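Local coordinates for protein phage terminase large subunit (Thermus phage P7426, PDB 5TGE) that probably drives viral DNA into empty capsids through an ATPase domain and cuts the genome with a C-terminal nuclease domain, the part present here, at residues Val29-Arg34 and Ala63-Glu68; Ala43-Asn48 and Ala73-Gln78; Leu155-Tyr160 and Met170-Arg175. All coordinates share one frame; numbering follows the deposited sequence.

In the fold
From the N terminus, the chain leaves strand 27-29 and runs through strands 39-44 and 51-58 before 63-68 returns to 29-34, so contact 1 closes a loop of strands and turns without a helix. Contact 2 opens within that loop, at 43-48, and closes beyond it at 73-78, where helix 75-87 follows strand 63-71. Contacts 1 and 2 therefore cross along the chain, and both reach the mixed eight-strand sheet, their centres about 20 Å apart. Contact 3 comes later, in series: it closes the short turn between strands 158-162 and 168-172, includes the end of helix 149-157, and lies on the opposite side of the chain's centre from contact 1.

Contact 1: Val29-Arg34 and Ala63-Glu68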
loop_
_atom_site.group_PDB
_atom_site.type_symbol
_atom_site.label_atom_id
_atom_site.label_comp_id
_atom_site.label_asym_id
_atom_site.label_seq_id
_atom_site.Cartn_x
_atom_site.Cartn_y
_atom_site.Cartn_z
ATOM N N VAL A 29 8.245 6.697 -10.273
ATOM C CA VAL A 29 7.141 7.268 -11.036
ATOM C C VAL A 29 6.939 6.445 -12.300
ATOM O O VAL A 29 7.841 6.343 -13.140
ATOM C CB VAL A 29 7.398 8.744 -11.375
ATOM C CG1 VAL A 29 6.224 9.316 -12.145
ATOM C CG2 VAL A 29 7.641 9.547 -10.098
ATOM N N VAL A 30 5.748 5.868 -12.437
ATOM C CA VAL A 30 5.365 5.177 -13.662
ATOM C C VAL A 30 4.627 6.111 -14.610
ATOM O O VAL A 30 4.869 6.097 -15.818
ATOM C CB VAL A 30 4.509 3.942 -13.317
ATOM C CG1 VAL A 30 4.056 3.224 -14.584
ATOM C CG2 VAL A 30 5.279 2.991 -12.408
ATOM N N GLU A 31 3.723 6.931 -14.076
ATOM C CA GLU A 31 2.928 7.848 -14.876
ATOM C C GLU A 31 2.596 9.076 -14.044
ATOM O O GLU A 31 2.434 8.993 -12.822
ATOM C CB GLU A 31 1.635 7.189 -15.372
ATOM C CG GLU A 31 1.829 6.232 -16.526
ATOM C CD GLU A 31 0.533 5.574 -16.949
ATOM O OE1 GLU A 31 -0.518 5.907 -16.360
ATOM O OE2 GLU A 31 0.564 4.725 -17.867
ATOM N N ASP A 32 2.494 10.217 -14.717
ATOM C CA ASP A 32 2.091 11.448 -14.060
ATOM C C ASP A 32 0.571 11.493 -13.912
ATOM O O ASP A 32 -0.159 10.630 -14.406
ATOM C CB ASP A 32 2.586 12.665 -14.842
ATOM C CG ASP A 32 4.094 12.818 -14.795
ATOM O OD1 ASP A 32 4.663 13.393 -15.747
ATOM O OD2 ASP A 32 4.713 12.365 -13.808
ATOM N N TYR A 33 0.099 12.527 -13.220
ATOM C CA TYR A 33 -1.322 12.659 -12.933
ATOM C C TYR A 33 -2.127 12.835 -14.216
ATOM O O TYR A 33 -1.687 13.493 -15.163
ATOM C CB TYR A 33 -1.552 13.847 -11.998
ATOM C CG TYR A 33 -3.004 14.172 -11.740
ATOM C CD1 TYR A 33 -3.864 13.220 -11.210
ATOM C CD2 TYR A 33 -3.513 15.438 -12.007
ATOM C CE1 TYR A 33 -5.191 13.512 -10.965
ATOM C CE2 TYR A 33 -4.840 15.740 -11.765
ATOM C CZ TYR A 33 -5.673 14.774 -11.242
ATOM O OH TYR A 33 -6.996 15.066 -10.998
ATOM N N ARG A 34 -3.312 12.236 -14.239
ATOM C CA ARG A 34 -4.244 12.374 -15.358
ATOM C C ARG A 34 -5.576 12.899 -14.839
ATOM O O ARG A 34 -6.323 12.141 -14.189
ATOM C CB ARG A 34 -4.439 11.037 -16.072
ATOM C CG ARG A 34 -3.259 10.615 -16.932
ATOM C CD ARG A 34 -3.534 9.297 -17.634
ATOM N NE ARG A 34 -3.214 9.362 -19.059
ATOM C CZ ARG A 34 -2.050 9.000 -19.593
ATOM N NH1 ARG A 34 -1.068 8.536 -18.828
ATOM N NH2 ARG A 34 -1.865 9.104 -20.901
ATOM N N ALA A 63 -3.439 0.399 -11.649
ATOM C CA ALA A 63 -1.984 0.366 -11.661
ATOM C C ALA A 63 -1.424 1.294 -10.594
ATOM O O ALA A 63 -1.926 2.405 -10.395
ATOM C CB ALA A 63 -1.443 0.776 -13.031
ATOM N N ILE A 64 -0.383 0.831 -9.906
ATOM C CA ILE A 64 0.366 1.668 -8.972
ATOM C C ILE A 64 1.241 2.587 -9.818
ATOM O O ILE A 64 2.319 2.197 -10.267
ATOM C CB ILE A 64 1.198 0.832 -7.997
ATOM C CG1 ILE A 64 0.298 -0.096 -7.175
ATOM C CG2 ILE A 64 2.018 1.725 -7.076
ATOM C CD1 ILE A 64 -0.706 0.621 -6.299
ATOM N N VAL A 65 0.775 3.819 -10.043
ATOM C CA VAL A 65 1.486 4.740 -10.927
ATOM C C VAL A 65 2.632 5.463 -10.243
ATOM O O VAL A 65 3.439 6.104 -10.927
ATOM C CB VAL A 65 0.519 5.784 -11.518
ATOM C CG1 VAL A 65 -0.587 5.092 -12.304
ATOM C CG2 VAL A 65 -0.069 6.660 -10.424
ATOM N N CYS A 66 2.729 5.388 -8.918
ATOM C CA CYS A 66 3.826 6.025 -8.204
ATOM C C CYS A 66 3.977 5.354 -6.848
ATOM O O CYS A 66 2.983 4.980 -6.221
ATOM C CB CYS A 66 3.588 7.530 -8.031
ATOM S SG CYS A 66 4.944 8.402 -7.215
ATOM N N LEU A 67 5.223 5.203 -6.407
ATOM C CA LEU A 67 5.516 4.623 -5.105
ATOM C C LEU A 67 6.637 5.413 -4.451
ATOM O O LEU A 67 7.588 5.827 -5.119
ATOM C CB LEU A 67 5.915 3.148 -5.215
ATOM C CG LEU A 67 6.051 2.443 -3.865
ATOM C CD1 LEU A 67 5.265 1.144 -3.850
ATOM C CD2 LEU A 67 7.513 2.188 -3.550
ATOM N N GLU A 68 6.516 5.618 -3.142
ATOM C CA GLU A 68 7.487 6.387 -2.375
ATOM C C GLU A 68 7.818 5.609 -1.113
ATOM O O GLU A 68 6.924 5.315 -0.312
ATOM C CB GLU A 68 6.941 7.775 -2.036
ATOM C CG GLU A 68 8.006 8.783 -1.663
ATOM C CD GLU A 68 7.460 10.193 -1.565
ATOM O OE1 GLU A 68 6.539 10.530 -2.337
ATOM O OE2 GLU A 68 7.951 10.964 -0.715
#
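The carbonyl oxygen of V65 takes two backbone N-H groups in a row. V30 N lies 2.8 Å from V65 O and comes from above the carbonyl plane, 37° out of it, whereas E31 N, 3.3 Å from V65 O, sits in that plane on a lone pair. Two successive donors on one acceptor, with V30 in a helix-like backbone conformation and E31 extended, resemble a classic beta bulge at the end of strand 27-29. Before it the pairing is regular: V29 and C66 form an antiparallel non-hydrogen-bonded pair, and V29 CG2 meets C66 SG at 4.1 Å. The V29 methyl gets there because CG2 stands beside the backbone N, anti to the carbonyl carbon. V30 leans on the partner strand, its CG2 3.7 Å from I64 O. E31 crosses V65 at about a right angle, bringing OE1 to 4.1 Å from V65 CG1, and the same carboxylate makes a long salt bridge with R34 NH1. The E31 carbonyl oxygen is hydrogen-bonded to Y89 OH. Around the contact, V65 and C66 pack on V56 of strand 51-58, V30 on L19 and Y21 of strand 17-24, and I64 on V145 of strand 144-146.

Contact 2: Ala43-Asn48 and Ala73-Gln78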
loop_
_atom_site.group_PDB
_atom_site.type_symbol
_atom_site.label_atom_id
_atom_site.label_comp_id
_atom_site.label_asym_id
_atom_site.label_seq_id
_atom_site.Cartn_x
_atom_site.Cartn_y
_atom_site.Cartn_z
ATOM N N ALA A 43 -1.115 4.156 2.432
ATOM C CA ALA A 43 -0.007 4.726 3.196
ATOM C C ALA A 43 0.230 3.897 4.454
ATOM O O ALA A 43 -0.557 3.957 5.402
ATOM C CB ALA A 43 -0.286 6.186 3.548
ATOM N N ASP A 44 1.311 3.118 4.453
ATOM C CA ASP A 44 1.844 2.515 5.670
ATOM C C ASP A 44 2.887 3.472 6.232
ATOM O O ASP A 44 3.986 3.592 5.681
ATOM C CB ASP A 44 2.458 1.142 5.398
ATOM C CG ASP A 44 2.857 0.422 6.674
ATOM O OD1 ASP A 44 2.679 -0.810 6.749
ATOM O OD2 ASP A 44 3.346 1.094 7.606
ATOM N N PHE A 45 2.544 4.161 7.317
ATOM C CA PHE A 45 3.464 5.120 7.910
ATOM C C PHE A 45 3.086 5.329 9.367
ATOM O O PHE A 45 2.055 4.844 9.841
ATOM C CB PHE A 45 3.466 6.445 7.136
ATOM C CG PHE A 45 2.240 7.320 7.373
ATOM C CD1 PHE A 45 2.388 8.677 7.642
ATOM C CD2 PHE A 45 0.952 6.805 7.287
ATOM C CE1 PHE A 45 1.284 9.493 7.844
ATOM C CE2 PHE A 45 -0.159 7.624 7.491
ATOM C CZ PHE A 45 0.013 8.969 7.768
ATOM N N GLY A 46 3.932 6.069 10.072
ATOM C CA GLY A 46 3.770 6.208 11.503
ATOM C C GLY A 46 4.893 7.020 12.107
ATOM O O GLY A 46 5.795 7.501 11.413
ATOM N N LYS A 47 4.826 7.153 13.435
ATOM C CA LYS A 47 5.779 7.999 14.144
ATOM C C LYS A 47 7.101 7.282 14.398
ATOM O O LYS A 47 8.171 7.870 14.205
ATOM C CB LYS A 47 5.174 8.484 15.465
ATOM C CG LYS A 47 4.537 9.860 15.379
ATOM C CD LYS A 47 4.061 10.323 16.744
ATOM C CE LYS A 47 3.570 11.760 16.711
ATOM N NZ LYS A 47 4.603 12.689 16.180
ATOM N N ASN A 48 7.052 6.022 14.822
ATOM C CA ASN A 48 8.246 5.246 15.158
ATOM C C ASN A 48 8.302 4.049 14.215
ATOM O O ASN A 48 7.998 2.917 14.600
ATOM C CB ASN A 48 8.214 4.821 16.631
ATOM C CG ASN A 48 8.329 5.999 17.579
ATOM O OD1 ASN A 48 8.968 7.003 17.261
ATOM N ND2 ASN A 48 7.711 5.885 18.747
ATOM N N ALA A 73 12.597 8.487 8.001
ATOM C CA ALA A 73 12.279 9.899 7.862
ATOM C C ALA A 73 11.560 10.408 9.105
ATOM O O ALA A 73 10.817 9.673 9.763
ATOM C CB ALA A 73 11.407 10.137 6.629
ATOM N N THR A 74 11.789 11.678 9.424
ATOM C CA THR A 74 11.107 12.292 10.553
ATOM C C THR A 74 9.600 12.298 10.316
ATOM O O THR A 74 9.116 12.105 9.198
ATOM C CB THR A 74 11.594 13.725 10.776
ATOM O OG1 THR A 74 11.208 14.544 9.664
ATOM C CG2 THR A 74 13.109 13.765 10.941
ATOM N N TRP A 75 8.852 12.527 11.396
ATOM C CA TRP A 75 7.398 12.580 11.278
ATOM C C TRP A 75 6.962 13.748 10.402
ATOM O O TRP A 75 6.004 13.631 9.630
ATOM C CB TRP A 75 6.761 12.677 12.664
ATOM C CG TRP A 75 5.270 12.838 12.618
ATOM C CD1 TRP A 75 4.547 13.926 13.015
ATOM C CD2 TRP A 75 4.319 11.880 12.135
ATOM N NE1 TRP A 75 3.206 13.703 12.813
ATOM C CE2 TRP A 75 3.040 12.455 12.274
ATOM C CE3 TRP A 75 4.427 10.592 11.600
ATOM C CZ2 TRP A 75 1.877 11.785 11.899
ATOM C CZ3 TRP A 75 3.270 9.930 11.229
ATOM C CH2 TRP A 75 2.013 10.527 11.380
ATOM N N SER A 76 7.655 14.884 10.504
ATOM C CA SER A 76 7.318 16.034 9.671
ATOM C C SER A 76 7.629 15.777 8.202
ATOM O O SER A 76 6.984 16.361 7.324
ATOM C CB SER A 76 8.070 17.272 10.161
ATOM O OG SER A 76 7.680 17.607 11.481
ATOM N N ASP A 77 8.607 14.913 7.915
ATOM C CA ASP A 77 8.952 14.617 6.529
ATOM C C ASP A 77 7.899 13.725 5.882
ATOM O O ASP A 77 7.456 13.985 4.757
ATOM C CB ASP A 77 10.327 13.952 6.458
ATOM C CG ASP A 77 11.416 14.901 5.996
ATOM O OD1 ASP A 77 11.273 16.125 6.197
ATOM O OD2 ASP A 77 12.420 14.419 5.431
ATOM N N GLN A 78 7.492 12.664 6.579
ATOM C CA GLN A 78 6.491 11.752 6.031
ATOM C C GLN A 78 5.211 12.495 5.674
ATOM O O GLN A 78 4.657 12.315 4.583
ATOM C CB GLN A 78 6.199 10.639 7.037
ATOM C CG GLN A 78 7.389 9.754 7.344
ATOM C CD GLN A 78 7.167 8.901 8.572
ATOM O OE1 GLN A 78 6.117 8.277 8.727
ATOM N NE2 GLN A 78 8.154 8.874 9.461
#
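K47 lies over one face of the W75 indole, tying the loop after strand 39-44 of the RNase H-like domain to the first turn of helix 75-87. Its ammonium makes a cation-pi contact, NZ standing 3.7 Å from the centroid of the five-membered ring of W75. Nearer the backbone, K47 CG makes a CH-pi contact with the six-membered ring, and a bend at chi4 (-56°) turns NZ over the pyrrole part. G46 O abuts the indole edge, 3.4 Å from W75 CE3. F45 also meets the indole: its ring is nearly parallel, planes at 12°, but slid aside with little overlap, and F45 CE1 reaches W75 CH2 at 3.8 Å. Beside G46, the Q78 amide makes two weak bonds, G46 N giving to OE1 and NE2 giving to G46 O. G46 O lies nearer to OE1, a fellow acceptor to which it is not bonded, than to NE2, so the pairing is loosely defined. W75 extends toward the loop because its CG is anti to the backbone N. D44, just before F45, is a predicted magnesium ligand of the nuclease site, and the F45 side chain is about 7 Å from that of D97, another. Farther out, T74 is the N-cap of the helix, its OG1 accepting from D77 N. A firmer bond steadies the Q78 amide: NE2 donates to A73 O at 2.8 Å, the acceptor lying close to the amide plane.

Contact 3: Leu155-Tyr160 and Met170-Arg175; sequences LRNFRY and MRAYGR
M170 and F158 form the apolar centre of this beta hairpin. The F158 ring receives M170 CE at its edge, in the ring plane, 3.6 Å from F158 CE2; A172 CB also meets the edge, 3.8 Å from F158 CD1. A chi1 of -158° swings the F158 ring across toward M170 and A172. M170, bent at chi2 and chi3, turns its methyl to F158 while its middle lies alongside Y160, both side chains pointing the same way; M170 CG is 3.6 Å from Y160 CE1, and the sulfur makes an oblique Met-aromatic contact with the same ring. This face of the hairpin is backed by helix 124-139, where F158 and M170 both rest on I131. The two strands are stitched by the antiparallel hydrogen-bonded pair R159 and R171: R159 N to R171 O is 3.2 Å, and R171 N to R159 O is 3.0 Å. Both arginine side chains leave on the face away from F158 and M170. R171 NH1 returns to its neighbour's carbonyl, M170 O, at 2.7 Å, while R159 NH1 bonds to N7 OD1. At the open end of the hairpin, next to the end of helix 149-157, N157 ND2 donates to Y173 O, though the modelled length is doubtful, and a water joins N157 O to Y173 N, linking the helix end to the loop after strand 168-172. The chemistry is thus two-sided: the F158 face joins the hairpin to the domain by apolar contact, and the opposite face carries two arginines and is probably positively charged.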
loop_
_atom_site.group_PDB
_atom_site.type_symbol
_atom_site.label_atom_id
_atom_site.label_comp_id
_atom_site.label_asym_id
_atom_site.label_seq_id
_atom_site.Cartn_x
_atom_site.Cartn_y
_atom_site.Cartn_z
ATOM N N LEU A 155 6.955 -9.185 -1.256
ATOM C CA LEU A 155 5.815 -10.031 -1.594
ATOM C C LEU A 155 6.184 -11.506 -1.492
ATOM O O LEU A 155 5.444 -12.303 -0.903
ATOM C CB LEU A 155 5.316 -9.690 -2.998
ATOM C CG LEU A 155 4.798 -8.260 -3.172
ATOM C CD1 LEU A 155 4.554 -7.952 -4.637
ATOM C CD2 LEU A 155 3.529 -8.044 -2.368
ATOM N N ARG A 156 7.331 -11.889 -2.060
ATOM C CA ARG A 156 7.777 -13.275 -1.970
ATOM C C ARG A 156 8.015 -13.687 -0.524
ATOM O O ARG A 156 7.679 -14.807 -0.124
ATOM C CB ARG A 156 9.056 -13.471 -2.786
ATOM C CG ARG A 156 8.845 -13.585 -4.284
ATOM C CD ARG A 156 10.135 -13.974 -4.997
ATOM N NE ARG A 156 10.106 -13.621 -6.416
ATOM C CZ ARG A 156 10.791 -12.620 -6.968
ATOM N NH1 ARG A 156 11.590 -11.852 -6.236
ATOM N NH2 ARG A 156 10.683 -12.388 -8.268
ATOM N N ASN A 157 8.591 -12.794 0.275
ATOM C CA ASN A 157 9.002 -13.129 1.633
ATOM C C ASN A 157 7.843 -13.157 2.623
ATOM O O ASN A 157 8.031 -13.613 3.755
ATOM C CB ASN A 157 10.065 -12.129 2.096
ATOM C CG ASN A 157 10.694 -12.515 3.414
ATOM O OD1 ASN A 157 11.430 -13.498 3.500
ATOM N ND2 ASN A 157 10.421 -11.732 4.449
ATOM N N PHE A 158 6.660 -12.698 2.228
ATOM C CA PHE A 158 5.500 -12.669 3.109
ATOM C C PHE A 158 4.817 -14.032 3.057
ATOM O O PHE A 158 4.321 -14.438 2.001
ATOM C CB PHE A 158 4.552 -11.552 2.681
ATOM C CG PHE A 158 3.632 -11.090 3.762
ATOM C CD1 PHE A 158 4.108 -10.341 4.825
ATOM C CD2 PHE A 158 2.287 -11.387 3.708
ATOM C CE1 PHE A 158 3.257 -9.908 5.821
ATOM C CE2 PHE A 158 1.434 -10.959 4.695
ATOM C CZ PHE A 158 1.915 -10.219 5.756
ATOM N N ARG A 159 4.792 -14.736 4.189
ATOM C CA ARG A 159 4.452 -16.152 4.197
ATOM C C ARG A 159 3.481 -16.478 5.323
ATOM O O ARG A 159 3.326 -15.724 6.287
ATOM C CB ARG A 159 5.705 -17.020 4.348
ATOM C CG ARG A 159 6.739 -16.764 3.281
ATOM C CD ARG A 159 7.983 -17.593 3.502
ATOM N NE ARG A 159 9.005 -17.292 2.506
ATOM C CZ ARG A 159 8.952 -17.688 1.238
ATOM N NH1 ARG A 159 7.923 -18.401 0.803
ATOM N NH2 ARG A 159 9.929 -17.365 0.400
ATOM N N TYR A 160 2.830 -17.630 5.179
ATOM C CA TYR A 160 2.022 -18.211 6.240
ATOM C C TYR A 160 2.903 -19.023 7.178
ATOM O O TYR A 160 3.843 -19.695 6.741
ATOM C CB TYR A 160 0.930 -19.117 5.668
ATOM C CG TYR A 160 -0.245 -18.392 5.058
ATOM C CD1 TYR A 160 -1.126 -17.671 5.851
ATOM C CD2 TYR A 160 -0.490 -18.452 3.692
ATOM C CE1 TYR A 160 -2.210 -17.015 5.299
ATOM C CE2 TYR A 160 -1.571 -17.798 3.130
ATOM C CZ TYR A 160 -2.427 -17.082 3.939
ATOM O OH TYR A 160 -3.507 -16.429 3.390
ATOM N N MET A 170 0.008 -14.703 9.228
ATOM C CA MET A 170 0.825 -14.081 8.197
ATOM C C MET A 170 1.954 -13.303 8.856
ATOM O O MET A 170 1.720 -12.540 9.800
ATOM C CB MET A 170 -0.026 -13.157 7.326
ATOM C CG MET A 170 -0.710 -13.868 6.167
ATOM S SD MET A 170 -2.338 -13.213 5.766
ATOM C CE MET A 170 -2.007 -11.460 5.795
ATOM N N ARG A 171 3.174 -13.501 8.365
ATOM C CA ARG A 171 4.332 -12.864 8.967
ATOM C C ARG A 171 5.377 -12.586 7.900
ATOM O O ARG A 171 5.521 -13.339 6.933
ATOM C CB ARG A 171 4.950 -13.733 10.073
ATOM C CG ARG A 171 4.148 -13.789 11.359
ATOM C CD ARG A 171 4.055 -12.423 12.016
ATOM N NE ARG A 171 3.398 -12.487 13.317
ATOM C CZ ARG A 171 2.084 -12.587 13.490
ATOM N NH1 ARG A 171 1.272 -12.641 12.442
ATOM N NH2 ARG A 171 1.579 -12.638 14.713
ATOM N N ALA A 172 6.096 -11.486 8.090
ATOM C CA ALA A 172 7.297 -11.182 7.327
ATOM C C ALA A 172 8.479 -11.396 8.260
ATOM O O ALA A 172 8.684 -10.618 9.198
ATOM C CB ALA A 172 7.269 -9.757 6.782
ATOM N N TYR A 173 9.225 -12.471 8.031
ATOM C CA TYR A 173 10.489 -12.701 8.699
ATOM C C TYR A 173 11.610 -12.446 7.688
ATOM O O TYR A 173 11.412 -11.732 6.696
ATOM C CB TYR A 173 10.498 -14.108 9.307
ATOM C CG TYR A 173 9.553 -14.246 10.483
ATOM C CD1 TYR A 173 9.693 -13.437 11.604
ATOM C CD2 TYR A 173 8.529 -15.183 10.477
ATOM C CE1 TYR A 173 8.835 -13.550 12.681
ATOM C CE2 TYR A 173 7.666 -15.307 11.554
ATOM C CZ TYR A 173 7.826 -14.486 12.652
ATOM O OH TYR A 173 6.974 -14.599 13.726
ATOM N N GLY A 174 12.783 -13.017 7.936
ATOM C CA GLY A 174 13.937 -12.644 7.145
ATOM C C GLY A 174 14.267 -11.186 7.389
ATOM O O GLY A 174 14.606 -10.813 8.516
ATOM N N ARG A 175 14.159 -10.345 6.356
ATOM C CA ARG A 175 14.316 -8.910 6.568
ATOM C C ARG A 175 13.281 -8.386 7.551
ATOM O O ARG A 175 13.563 -7.455 8.316
ATOM C CB ARG A 175 14.203 -8.151 5.246
ATOM C CG ARG A 175 15.281 -8.468 4.234
ATOM C CD ARG A 175 15.278 -7.434 3.118
ATOM N NE ARG A 175 15.484 -8.045 1.809
ATOM C CZ ARG A 175 16.675 -8.311 1.281
ATOM N NH1 ARG A 175 17.785 -8.025 1.948
ATOM N NH2 ARG A 175 16.755 -8.869 0.081
HETATM O O HOH W 1 8.786 -14.539 6.179
#